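Local coordinates for protein UDP-N-acetylenolpyruvoylglucosamine reductase (PDB 3TX1) that reduces UDP-N-acetylenolpyruvoylglucosamine to UDP-N-acetylmuramate with NADPH, probably by way of its bound FAD, in peptidoglycan biosynthesis, at residues I117-M120 / S121-L125; G285-T288 / A289-M293; A297-Q300 / Q301-E305. All coordinates share one frame; numbering follows the deposited sequence.

Contact 1 is buried: at 117-120 / 121-125 a sheet strand of the FAD-binding domain turns toward a helix, and its serine lies beside the flavin cofactor. Contacts 2 and 3 lie on the opposite side of the chain's centre and share helix 289-307 of the C-terminal domain, contact 2 at its start and contact 3 further along; both are partly buried. Centres of contacts 1 and 2 are about 29 Å apart, those of 2 and 3 about 18 Å. The chemistry follows the place: a backbone bond and alanine methyls in contact 1, a threonine-aspartate cap in contact 2, and helical bonds with partly exposed glutamine and arginine and an exposed glutamate in contact 3.

Contact 1. Residues I117-M120 / S121-L125; sequences IVAM and SGAKL
Met120 O and Ala123 N close the turn that ends strand 116-120: the amide donates to the carbonyl over 3.1 Å, with an N-H...O angle of 158°. The amide comes in from above the Met120 carbonyl, as the chain folds back over the peptide. Ala123 points its methyl at the strand, and its CB comes to 3.3 Å from the same Met120 O. The tight side is made by the alanines: Ala119 CB and Ala123 CB stand 4.4 Å apart, and both methyls also rest on Ile150 of helix 150-156, while Ala119 touches Thr128 of helix 125-134. The turn is a type I beta turn from Met120 to Ala123, with Ser121 and Gly122 at its corners; it leads from the antiparallel sheet of the PCMH-type FAD-binding domain to helix 125-134, whose N-cap is Lys124. At the first corner Ser121 belongs to the cofactor pocket, its side chain about 4 Å from the FAD; OG sits between the backbone N and carbonyl carbon (chi1 71°) and bonds weakly to Val205 O. The looser side belongs to Met120, partly exposed, whose chain runs out extended from the turn and touches Thr109 and Asp207, and to the exposed Lys124.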
ATOM      1  N   ILE A 117       9.287  -8.545 -16.408  1.00 54.35           N
ATOM      2  CA  ILE A 117       8.814  -9.173 -15.185  1.00 54.89           C
ATOM      3  C   ILE A 117       7.283  -9.091 -14.967  1.00 51.41           C
ATOM      4  O   ILE A 117       6.675  -8.013 -15.061  1.00 47.63           O
ATOM      5  CB  ILE A 117       9.641  -8.723 -13.952  1.00 55.20           C
ATOM      6  CG1 ILE A 117      10.998  -9.452 -13.974  1.00 56.98           C
ATOM      7  CG2 ILE A 117       8.908  -9.048 -12.659  1.00 50.62           C
ATOM      8  CD1 ILE A 117      11.993  -8.988 -12.942  1.00 53.52           C
ATOM      9  N   VAL A 118       6.678 -10.263 -14.751  1.00 50.29           N
ATOM     10  CA  VAL A 118       5.246 -10.384 -14.467  1.00 50.52           C
ATOM     11  C   VAL A 118       5.061 -10.867 -13.050  1.00 47.51           C
ATOM     12  O   VAL A 118       5.625 -11.904 -12.672  1.00 48.03           O
ATOM     13  CB  VAL A 118       4.468 -11.289 -15.482  1.00 53.18           C
ATOM     14  CG1 VAL A 118       3.586 -12.324 -14.775  1.00 51.84           C
ATOM     15  CG2 VAL A 118       3.638 -10.435 -16.435  1.00 49.81           C
ATOM     16  N   ALA A 119       4.274 -10.098 -12.289  1.00 44.17           N
ATOM     17  CA  ALA A 119       3.980 -10.392 -10.881  1.00 41.27           C
ATOM     18  C   ALA A 119       2.514 -10.196 -10.568  1.00 39.39           C
ATOM     19  O   ALA A 119       1.906  -9.241 -11.045  1.00 39.29           O
ATOM     20  CB  ALA A 119       4.806  -9.495  -9.977  1.00 40.75           C
ATOM     21  N   MET A 120       1.961 -11.087  -9.752  1.00 38.51           N
ATOM     22  CA  MET A 120       0.571 -10.994  -9.339  1.00 39.08           C
ATOM     23  C   MET A 120       0.360  -9.880  -8.295  1.00 40.61           C
ATOM     24  O   MET A 120       1.318  -9.450  -7.637  1.00 45.26           O
ATOM     25  CB  MET A 120       0.068 -12.346  -8.870  1.00 40.34           C
ATOM     26  CG  MET A 120      -0.320 -13.209 -10.042  1.00 44.34           C
ATOM     27  SD  MET A 120      -0.999 -14.755  -9.466  1.00 55.47           S
ATOM     28  CE  MET A 120      -1.895 -15.244 -10.929  1.00 53.33           C
ATOM     29  N   SER A 121      -0.878  -9.427  -8.114  1.00 35.18           N
ATOM     30  CA  SER A 121      -1.091  -8.238  -7.305  1.00 32.69           C
ATOM     31  C   SER A 121      -0.913  -8.434  -5.817  1.00 32.64           C
ATOM     32  O   SER A 121      -0.869  -7.451  -5.058  1.00 30.28           O
ATOM     33  CB  SER A 121      -2.441  -7.630  -7.600  1.00 30.16           C
ATOM     34  OG  SER A 121      -3.444  -8.460  -7.086  1.00 31.64           O
ATOM     35  N   GLY A 122      -0.785  -9.699  -5.413  1.00 33.61           N
ATOM     36  CA  GLY A 122      -0.658 -10.062  -4.000  1.00 34.26           C
ATOM     37  C   GLY A 122       0.800 -10.280  -3.664  1.00 36.87           C
ATOM     38  O   GLY A 122       1.149 -10.521  -2.513  1.00 40.09           O
ATOM     39  N   ALA A 123       1.655 -10.215  -4.680  1.00 35.34           N
ATOM     40  CA  ALA A 123       3.091 -10.349  -4.475  1.00 35.80           C
ATOM     41  C   ALA A 123       3.628  -9.114  -3.769  1.00 34.26           C
ATOM     42  O   ALA A 123       3.095  -8.026  -3.934  1.00 34.85           O
ATOM     43  CB  ALA A 123       3.818 -10.550  -5.806  1.00 36.81           C
ATOM     44  N   LYS A 124       4.681  -9.296  -2.987  1.00 33.82           N
ATOM     45  CA  LYS A 124       5.282  -8.209  -2.274  1.00 32.48           C
ATOM     46  C   LYS A 124       6.165  -7.537  -3.230  1.00 31.45           C
ATOM     47  O   LYS A 124       6.826  -8.191  -4.030  1.00 32.10           O
ATOM     48  CB  LYS A 124       6.067  -8.700  -1.074  1.00 34.96           C
ATOM     49  CG  LYS A 124       5.137  -8.971   0.081  1.00 36.18           C
ATOM     50  CD  LYS A 124       5.821  -9.680   1.211  1.00 39.86           C
ATOM     51  CE  LYS A 124       4.817  -9.822   2.339  1.00 43.71           C
ATOM     52  NZ  LYS A 124       5.505 -10.331   3.562  1.00 52.05           N
ATOM     53  N   LEU A 125       6.138  -6.216  -3.191  1.00 30.06           N
ATOM     54  CA  LEU A 125       6.992  -5.453  -4.076  1.00 30.40           C
ATOM     55  C   LEU A 125       8.477  -5.721  -3.807  1.00 31.29           C
ATOM     56  O   LEU A 125       9.272  -5.670  -4.716  1.00 32.76           O
ATOM     57  CB  LEU A 125       6.712  -3.975  -3.924  1.00 29.48           C
ATOM     58  CG  LEU A 125       7.503  -3.079  -4.855  1.00 30.49           C
ATOM     59  CD1 LEU A 125       7.365  -3.571  -6.283  1.00 32.15           C
ATOM     60  CD2 LEU A 125       7.031  -1.633  -4.757  1.00 31.40           C
TER

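Contact 2. Residues G285-T288 / A289-M293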
ATOM      1  N   GLY A 285       3.855  -0.134  20.321  1.00 28.97           N
ATOM      2  CA  GLY A 285       3.252  -1.305  20.975  1.00 30.30           C
ATOM      3  C   GLY A 285       1.798  -1.136  21.337  1.00 31.31           C
ATOM      4  O   GLY A 285       1.437  -0.336  22.211  1.00 31.87           O
ATOM      5  N   GLY A 286       0.931  -1.861  20.662  1.00 32.13           N
ATOM      6  CA  GLY A 286      -0.494  -1.775  21.004  1.00 33.68           C
ATOM      7  C   GLY A 286      -1.198  -0.502  20.559  1.00 32.65           C
ATOM      8  O   GLY A 286      -2.287  -0.151  21.061  1.00 32.80           O
ATOM      9  N   ALA A 287      -0.599   0.199  19.602  1.00 31.07           N
ATOM     10  CA  ALA A 287      -1.282   1.363  19.061  1.00 31.30           C
ATOM     11  C   ALA A 287      -2.654   0.962  18.437  1.00 32.69           C
ATOM     12  O   ALA A 287      -2.873  -0.206  18.030  1.00 33.60           O
ATOM     13  CB  ALA A 287      -0.410   2.071  18.031  1.00 28.88           C
ATOM     14  N   THR A 288      -3.584   1.914  18.390  1.00 31.58           N
ATOM     15  CA  THR A 288      -4.863   1.664  17.742  1.00 32.07           C
ATOM     16  C   THR A 288      -5.035   2.697  16.660  1.00 30.78           C
ATOM     17  O   THR A 288      -4.352   3.752  16.685  1.00 30.17           O
ATOM     18  CB  THR A 288      -5.983   1.864  18.739  1.00 34.04           C
ATOM     19  OG1 THR A 288      -5.961   3.227  19.189  1.00 34.05           O
ATOM     20  CG2 THR A 288      -5.746   0.965  19.902  1.00 35.30           C
ATOM     21  N   ALA A 289      -5.950   2.438  15.731  1.00 30.46           N
ATOM     22  CA  ALA A 289      -6.245   3.414  14.694  1.00 29.17           C
ATOM     23  C   ALA A 289      -6.685   4.747  15.333  1.00 30.01           C
ATOM     24  O   ALA A 289      -6.327   5.845  14.843  1.00 28.80           O
ATOM     25  CB  ALA A 289      -7.302   2.875  13.751  1.00 30.64           C
ATOM     26  N   THR A 290      -7.436   4.668  16.439  1.00 31.55           N
ATOM     27  CA  THR A 290      -7.823   5.882  17.127  1.00 32.48           C
ATOM     28  C   THR A 290      -6.552   6.657  17.457  1.00 31.31           C
ATOM     29  O   THR A 290      -6.457   7.857  17.139  1.00 30.75           O
ATOM     30  CB  THR A 290      -8.627   5.620  18.402  1.00 34.47           C
ATOM     31  OG1 THR A 290      -9.676   4.712  18.109  1.00 36.98           O
ATOM     32  CG2 THR A 290      -9.243   6.903  18.918  1.00 34.50           C
ATOM     33  N   ASP A 291      -5.566   5.970  18.046  1.00 31.83           N
ATOM     34  CA  ASP A 291      -4.286   6.620  18.386  1.00 31.19           C
ATOM     35  C   ASP A 291      -3.682   7.277  17.179  1.00 29.52           C
ATOM     36  O   ASP A 291      -3.237   8.418  17.263  1.00 29.13           O
ATOM     37  CB  ASP A 291      -3.261   5.651  18.938  1.00 31.96           C
ATOM     38  CG  ASP A 291      -3.662   5.057  20.258  1.00 34.79           C
ATOM     39  OD1 ASP A 291      -4.281   5.764  21.100  1.00 36.71           O
ATOM     40  OD2 ASP A 291      -3.345   3.864  20.437  1.00 35.61           O
ATOM     41  N   TYR A 292      -3.637   6.564  16.055  1.00 29.45           N
ATOM     42  CA  TYR A 292      -3.094   7.177  14.828  1.00 28.37           C
ATOM     43  C   TYR A 292      -3.835   8.445  14.402  1.00 29.36           C
ATOM     44  O   TYR A 292      -3.187   9.481  14.217  1.00 27.30           O
ATOM     45  CB  TYR A 292      -3.010   6.182  13.680  1.00 27.60           C
ATOM     46  CG  TYR A 292      -1.696   5.415  13.632  1.00 27.60           C
ATOM     47  CD1 TYR A 292      -1.457   4.311  14.470  1.00 27.00           C
ATOM     48  CD2 TYR A 292      -0.681   5.786  12.730  1.00 26.82           C
ATOM     49  CE1 TYR A 292      -0.255   3.608  14.423  1.00 25.50           C
ATOM     50  CE2 TYR A 292       0.525   5.091  12.689  1.00 26.55           C
ATOM     51  CZ  TYR A 292       0.729   3.993  13.540  1.00 26.75           C
ATOM     52  OH  TYR A 292       1.944   3.293  13.474  1.00 28.88           O
ATOM     53  N   MET A 293      -5.177   8.368  14.307  1.00 31.26           N
ATOM     54  CA  MET A 293      -6.020   9.486  13.875  1.00 31.08           C
ATOM     55  C   MET A 293      -5.851  10.644  14.818  1.00 29.69           C
ATOM     56  O   MET A 293      -5.935  11.807  14.416  1.00 29.92           O
ATOM     57  CB  MET A 293      -7.525   9.125  13.847  1.00 38.30           C
ATOM     58  CG  MET A 293      -8.037   8.065  12.860  1.00 44.58           C
ATOM     59  SD  MET A 293      -7.303   8.078  11.181  1.00 65.21           S
ATOM     60  CE  MET A 293      -7.396   9.784  10.609  1.00 49.32           C
TER
HETATM   61  O   HOH W   1      -3.326   2.328  22.312  1.00 30.02           O
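The Tyr292 ring meets the preceding loop at its edge, where Thr288 O lies near the ring plane, 3.7 Å from Tyr292 CD1. Further out along the ring Ala287 CB approaches Tyr292 CE1 obliquely at 3.9 Å. Thr49, Thr51 and Ile91 also touch this side chain, and its OH is hydrogen-bonded to Ile281 O, which fixes the far end of the ring. The second flat group, the Asp291 carboxylate, is gripped through one oxygen. Thr288 N donates to Asp291 OD2 over 2.8 Å, arriving on the anti side and 34° out of the carboxylate plane. Thr288 OG1 adds a weak bond to the same OD2 at 3.0 Å, and Gly270 N, from elsewhere in the chain, gives another weak one. A water donates to Gly286 O at 3.0 Å; its link to Asp291 is too short to be trusted. One firm N-H bond, two weak ones and the nearby helix start would be expected to favour the charged carboxylate.

In return, Asp291 N donates to Thr288 OG1 over 3.0 Å, nearly straight at 165°. A chi1 of 62° sets that hydroxyl between the backbone N and carbonyl carbon of Thr288, turned toward the first turn of the helix. The backbone continues the pattern, Tyr292 N donating to Thr288 O at 3.0 Å. Thr290 instead sends its OG1 to Asp94. The reciprocal pair Thr288 and Asp291 is a capping box, with Thr288 as N-cap, opening helix 289-307 of the MurB C-terminal domain.

Contact 3. Residues A297-Q300 / Q301-E305; sequences AYVQ and QTVRE
Ala297 O receives Gln301 N at 2.8 Å, and the same carbonyl takes a weak bond from a water that also links weakly to Arg304 NH1. One residue on, Tyr298 O is held twice by Thr302: the N donates at 2.8 Å and OG1 at 2.6 Å, the two coming from opposite faces of the carbonyl plane. With CG anti to the Tyr298 nitrogen (chi1 -180°), the phenol ring projects outward from the helix and leans slightly toward its C-terminal end, with Thr302 OG1 over one face, 3.7 Å above the plane and offset toward the rim; His266 stacks on this ring. The backbone bonds are the i to i+4 bonds of an alpha helix, here in helix 289-307 of the C-terminal domain, with Thr302 OG1 adding a side-chain bond; Leu263 lies against Tyr298 and Val299. Val303 N donates to Val299 O with an N-H...O angle of 168°, and the buried Val299 CG1 and Val303 CG2 meet at 4.2 Å. Gln300 O takes Arg304 N at 3.2 Å and also lies beneath the Arg304 guanidinium, 3.6 Å from its plane and under its centre. That group is held by Gln301 OE1, which accepts from Arg304 NE at 3.0 Å, and by a salt bridge to Glu310, while Gln301 NE2 turns to Glu305 OE2. The amide of Gln300 leads away, its NE2 bonding to Leu311 O.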
ATOM      1  N   ALA A 297      -4.138  14.121  13.710  1.00 22.65           N
ATOM      2  CA  ALA A 297      -4.848  15.402  13.807  1.00 23.55           C
ATOM      3  C   ALA A 297      -4.125  16.426  14.700  1.00 23.53           C
ATOM      4  O   ALA A 297      -4.096  17.636  14.408  1.00 23.70           O
ATOM      5  CB  ALA A 297      -6.271  15.187  14.262  1.00 24.14           C
ATOM      6  N   TYR A 298      -3.506  15.943  15.764  1.00 22.84           N
ATOM      7  CA  TYR A 298      -2.832  16.851  16.648  1.00 24.36           C
ATOM      8  C   TYR A 298      -1.588  17.472  15.977  1.00 23.82           C
ATOM      9  O   TYR A 298      -1.275  18.656  16.169  1.00 24.46           O
ATOM     10  CB  TYR A 298      -2.519  16.127  17.938  1.00 25.26           C
ATOM     11  CG  TYR A 298      -1.817  16.927  18.976  1.00 26.60           C
ATOM     12  CD1 TYR A 298      -2.533  17.667  19.939  1.00 29.01           C
ATOM     13  CD2 TYR A 298      -0.419  16.896  19.056  1.00 26.73           C
ATOM     14  CE1 TYR A 298      -1.867  18.374  20.944  1.00 29.75           C
ATOM     15  CE2 TYR A 298       0.256  17.612  20.041  1.00 27.84           C
ATOM     16  CZ  TYR A 298      -0.462  18.339  20.961  1.00 29.81           C
ATOM     17  OH  TYR A 298       0.268  19.023  21.886  1.00 33.82           O
ATOM     18  N   VAL A 299      -0.908  16.679  15.162  1.00 22.35           N
ATOM     19  CA  VAL A 299       0.230  17.161  14.421  1.00 22.22           C
ATOM     20  C   VAL A 299      -0.245  18.182  13.404  1.00 24.11           C
ATOM     21  O   VAL A 299       0.252  19.308  13.374  1.00 26.45           O
ATOM     22  CB  VAL A 299       0.950  16.019  13.695  1.00 20.90           C
ATOM     23  CG1 VAL A 299       1.829  16.552  12.574  1.00 20.93           C
ATOM     24  CG2 VAL A 299       1.738  15.159  14.675  1.00 19.52           C
ATOM     25  N   GLN A 300      -1.216  17.799  12.586  1.00 24.69           N
ATOM     26  CA  GLN A 300      -1.786  18.708  11.614  1.00 26.13           C
ATOM     27  C   GLN A 300      -2.159  19.989  12.301  1.00 27.48           C
ATOM     28  O   GLN A 300      -1.846  21.077  11.834  1.00 29.84           O
ATOM     29  CB  GLN A 300      -3.055  18.114  11.049  1.00 27.73           C
ATOM     30  CG  GLN A 300      -2.826  17.007  10.046  1.00 28.14           C
ATOM     31  CD  GLN A 300      -4.110  16.521   9.399  1.00 29.20           C
ATOM     32  OE1 GLN A 300      -5.025  16.051  10.073  1.00 30.82           O
ATOM     33  NE2 GLN A 300      -4.158  16.584   8.076  1.00 29.76           N
ATOM     34  N   GLN A 301      -2.830  19.877  13.430  1.00 27.35           N
ATOM     35  CA  GLN A 301      -3.274  21.085  14.110  1.00 28.50           C
ATOM     36  C   GLN A 301      -2.144  21.939  14.667  1.00 28.24           C
ATOM     37  O   GLN A 301      -2.214  23.147  14.593  1.00 29.63           O
ATOM     38  CB  GLN A 301      -4.285  20.760  15.210  1.00 28.61           C
ATOM     39  CG  GLN A 301      -4.837  22.009  15.847  1.00 31.03           C
ATOM     40  CD  GLN A 301      -5.502  22.919  14.834  1.00 32.99           C
ATOM     41  OE1 GLN A 301      -5.919  22.480  13.744  1.00 32.86           O
ATOM     42  NE2 GLN A 301      -5.605  24.200  15.182  1.00 34.76           N
ATOM     43  N   THR A 302      -1.115  21.314  15.226  1.00 26.64           N
ATOM     44  CA  THR A 302      -0.023  22.047  15.835  1.00 27.19           C
ATOM     45  C   THR A 302       0.811  22.711  14.743  1.00 28.58           C
ATOM     46  O   THR A 302       1.274  23.846  14.856  1.00 30.51           O
ATOM     47  CB  THR A 302       0.836  21.061  16.610  1.00 26.07           C
ATOM     48  OG1 THR A 302       0.011  20.396  17.566  1.00 26.71           O
ATOM     49  CG2 THR A 302       1.933  21.743  17.343  1.00 27.33           C
ATOM     50  N   VAL A 303       1.001  22.004  13.650  1.00 28.15           N
ATOM     51  CA  VAL A 303       1.785  22.582  12.595  1.00 29.67           C
ATOM     52  C   VAL A 303       1.132  23.801  12.006  1.00 33.17           C
ATOM     53  O   VAL A 303       1.824  24.769  11.704  1.00 35.88           O
ATOM     54  CB  VAL A 303       2.135  21.576  11.500  1.00 27.29           C
ATOM     55  CG1 VAL A 303       2.794  22.289  10.343  1.00 27.65           C
ATOM     56  CG2 VAL A 303       3.058  20.541  12.099  1.00 25.54           C
ATOM     57  N   ARG A 304      -0.188  23.787  11.856  1.00 34.84           N
ATOM     58  CA  ARG A 304      -0.806  24.920  11.210  1.00 38.84           C
ATOM     59  C   ARG A 304      -0.830  26.127  12.169  1.00 42.12           C
ATOM     60  O   ARG A 304      -0.960  27.283  11.756  1.00 46.11           O
ATOM     61  CB  ARG A 304      -2.149  24.549  10.585  1.00 39.44           C
ATOM     62  CG  ARG A 304      -3.375  25.000  11.307  1.00 44.45           C
ATOM     63  CD  ARG A 304      -4.653  24.662  10.525  1.00 51.35           C
ATOM     64  NE  ARG A 304      -5.252  23.381  10.933  1.00 54.43           N
ATOM     65  CZ  ARG A 304      -5.061  22.206  10.327  1.00 54.89           C
ATOM     66  NH1 ARG A 304      -5.665  21.110  10.812  1.00 52.80           N
ATOM     67  NH2 ARG A 304      -4.293  22.123   9.238  1.00 48.15           N
ATOM     68  N   GLU A 305      -0.632  25.872  13.455  1.00 41.19           N
ATOM     69  CA  GLU A 305      -0.625  26.973  14.394  1.00 43.77           C
ATOM     70  C   GLU A 305       0.701  27.674  14.456  1.00 45.96           C
ATOM     71  O   GLU A 305       0.732  28.882  14.615  1.00 52.45           O
ATOM     72  CB  GLU A 305      -1.087  26.535  15.766  1.00 42.07           C
ATOM     73  CG  GLU A 305      -2.570  26.249  15.783  1.00 41.52           C
ATOM     74  CD  GLU A 305      -3.031  25.612  17.079  1.00 43.52           C
ATOM     75  OE1 GLU A 305      -2.267  25.623  18.091  1.00 42.91           O
ATOM     76  OE2 GLU A 305      -4.175  25.086  17.076  1.00 43.56           O
TER
HETATM   77  O   HOH W   2      -6.728  19.239  13.131  1.00 32.55           O